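Local coordinates for protein suppressor of RNA silencing p3 (Rice hoja blanca virus, PDB 3AJF) that suppresses RNA-mediated gene silencing in the host, presumably by binding double-stranded RNA, and works as a homodimer, at residues T9-P14 against V81-E86. Residues are numbered along the deposited sequence; the frame is centred on the assembly and turned at random.
Sequences TCKDLP and VSTYSE
The flat carboxylate of E86 meets K11 at a single oxygen, OE2, which lies 3.9 Å from K11 CE. K11 NZ, probably charged, sits 4.4 Å from E86 OE2, beyond salt-bridge distance, so any attraction here is probably modest. The other flat group, the ring of Y84 on the same helix, makes no close contact with the hairpin; it meets F55 edge-to-face, and its OH bonds I43 O.

The motif is a tight β-hairpin, a type I' turn from C10 to L13, set against the C-terminal part of helix 74-85 in the helical domain of the protein. C10 N to L13 O (2.8 Å) and L13 N to C10 O (2.9 Å) close it. C10 SG is disulfide-bonded to C79 SG, tying the hairpin covalently to the helix, and also touches the side chain of T83, one turn further along. SG is anti to the backbone N (chi1 167°), which carries it toward the helix and puts it 3.3 Å from T83 CG2, a tight approach. That methyl is also covered by the aliphatic part of K11: CG, CD and CE run past it, and K11 CD is 3.6 Å from T83 CG2, the two side chains pointing past one another. T83 OG1 turns back to its own helix, with weak hydrogen bonds to C79 O and L80 O.

K11 NZ comes within 3.9 Å of S82 OG, whose hydrogen bond is to S82 OG of the second subunit. S85 OG, on the same segment as S82, donates to S82 O at 2.8 Å, lying 45° out of that carbonyl's plane.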
loop_
_atom_site.group_PDB
_atom_site.type_symbol
_atom_site.label_atom_id
_atom_site.label_comp_id
_atom_site.label_asym_id
_atom_site.label_seq_id
_atom_site.Cartn_x
_atom_site.Cartn_y
_atom_site.Cartn_z
ATOM N N THR A 9 -14.158 -9.399 -7.314
ATOM C CA THR A 9 -13.631 -9.619 -5.971
ATOM C C THR A 9 -12.110 -9.451 -5.857
ATOM O O THR A 9 -11.362 -9.737 -6.794
ATOM C CB THR A 9 -14.062 -10.978 -5.344
ATOM O OG1 THR A 9 -13.526 -12.068 -6.099
ATOM C CG2 THR A 9 -15.604 -11.101 -5.221
ATOM N N CYS A 10 -11.686 -8.975 -4.691
ATOM C CA CYS A 10 -10.286 -8.913 -4.302
ATOM C C CYS A 10 -10.191 -9.826 -3.094
ATOM O O CYS A 10 -10.845 -9.565 -2.096
ATOM C CB CYS A 10 -9.938 -7.475 -3.876
ATOM S SG CYS A 10 -8.332 -7.267 -3.005
ATOM N N LYS A 11 -9.428 -10.914 -3.181
ATOM C CA LYS A 11 -9.312 -11.844 -2.045
ATOM C C LYS A 11 -10.712 -12.276 -1.580
ATOM O O LYS A 11 -10.978 -12.391 -0.386
ATOM C CB LYS A 11 -8.542 -11.188 -0.886
ATOM C CG LYS A 11 -7.006 -11.093 -1.057
ATOM C CD LYS A 11 -6.421 -10.311 0.136
ATOM C CE LYS A 11 -4.913 -10.539 0.319
ATOM N NZ LYS A 11 -4.483 -10.426 1.777
ATOM N N ASP A 12 -11.605 -12.489 -2.544
ATOM C CA ASP A 12 -12.983 -12.936 -2.305
ATOM C C ASP A 12 -13.916 -11.890 -1.688
ATOM O O ASP A 12 -15.078 -12.188 -1.377
ATOM C CB ASP A 12 -13.015 -14.273 -1.526
ATOM C CG ASP A 12 -12.480 -15.446 -2.354
ATOM O OD1 ASP A 12 -12.916 -15.625 -3.519
ATOM O OD2 ASP A 12 -11.615 -16.191 -1.842
ATOM N N LEU A 13 -13.420 -10.660 -1.543
ATOM C CA LEU A 13 -14.210 -9.549 -1.036
ATOM C C LEU A 13 -14.668 -8.716 -2.228
ATOM O O LEU A 13 -13.834 -8.328 -3.056
ATOM C CB LEU A 13 -13.362 -8.663 -0.109
ATOM C CG LEU A 13 -12.591 -9.253 1.080
ATOM C CD1 LEU A 13 -11.654 -8.195 1.713
ATOM C CD2 LEU A 13 -13.518 -9.837 2.143
ATOM N N PRO A 14 -15.977 -8.444 -2.322
ATOM C CA PRO A 14 -16.554 -7.618 -3.382
ATOM C C PRO A 14 -15.992 -6.195 -3.411
ATOM O O PRO A 14 -15.903 -5.527 -2.376
ATOM C CB PRO A 14 -18.037 -7.584 -3.033
ATOM C CG PRO A 14 -18.263 -8.873 -2.253
ATOM C CD PRO A 14 -17.016 -8.983 -1.422
ATOM N N VAL A 81 -5.052 -2.064 -1.767
ATOM C CA VAL A 81 -3.737 -1.623 -1.338
ATOM C C VAL A 81 -2.882 -2.835 -0.954
ATOM O O VAL A 81 -1.727 -2.980 -1.394
ATOM C CB VAL A 81 -3.778 -0.580 -0.179
ATOM C CG1 VAL A 81 -2.363 -0.380 0.395
ATOM C CG2 VAL A 81 -4.241 0.697 -0.687
ATOM N N SER A 82 -3.466 -3.688 -0.119
ATOM C CA SER A 82 -2.784 -4.817 0.455
ATOM C C SER A 82 -2.348 -5.777 -0.654
ATOM O O SER A 82 -1.171 -6.230 -0.671
ATOM C CB SER A 82 -3.695 -5.468 1.510
ATOM O OG SER A 82 -3.255 -6.754 1.830
ATOM N N THR A 83 -3.250 -6.057 -1.599
ATOM C CA THR A 83 -2.945 -6.974 -2.694
ATOM C C THR A 83 -1.999 -6.436 -3.768
ATOM O O THR A 83 -1.121 -7.169 -4.233
ATOM C CB THR A 83 -4.232 -7.586 -3.389
ATOM O OG1 THR A 83 -4.914 -6.579 -4.117
ATOM C CG2 THR A 83 -5.172 -8.073 -2.397
ATOM N N TYR A 84 -2.146 -5.165 -4.152
ATOM C CA TYR A 84 -1.326 -4.660 -5.249
ATOM C C TYR A 84 0.084 -4.351 -4.772
ATOM O O TYR A 84 1.027 -4.415 -5.556
ATOM C CB TYR A 84 -1.997 -3.470 -5.933
ATOM C CG TYR A 84 -3.014 -4.005 -6.912
ATOM C CD1 TYR A 84 -4.354 -4.147 -6.550
ATOM C CD2 TYR A 84 -2.613 -4.442 -8.179
ATOM C CE1 TYR A 84 -5.286 -4.692 -7.433
ATOM C CE2 TYR A 84 -3.547 -5.011 -9.073
ATOM C CZ TYR A 84 -4.866 -5.131 -8.685
ATOM O OH TYR A 84 -5.772 -5.675 -9.563
ATOM N N SER A 85 0.234 -4.069 -3.472
ATOM C CA SER A 85 1.581 -3.903 -2.900
ATOM C C SER A 85 2.425 -5.164 -3.059
ATOM O O SER A 85 3.666 -5.098 -3.157
ATOM C CB SER A 85 1.514 -3.432 -1.434
ATOM O OG SER A 85 0.962 -4.460 -0.623
ATOM N N GLU A 86 1.765 -6.312 -3.147
ATOM C CA GLU A 86 2.465 -7.611 -3.266
ATOM C C GLU A 86 3.381 -7.690 -4.473
ATOM O O GLU A 86 4.385 -8.398 -4.448
ATOM C CB GLU A 86 1.473 -8.788 -3.336
ATOM C CG GLU A 86 0.559 -8.894 -2.103
ATOM C CD GLU A 86 -0.498 -10.012 -2.256
ATOM O OE1 GLU A 86 -0.372 -10.788 -3.222
ATOM O OE2 GLU A 86 -1.427 -10.112 -1.417
#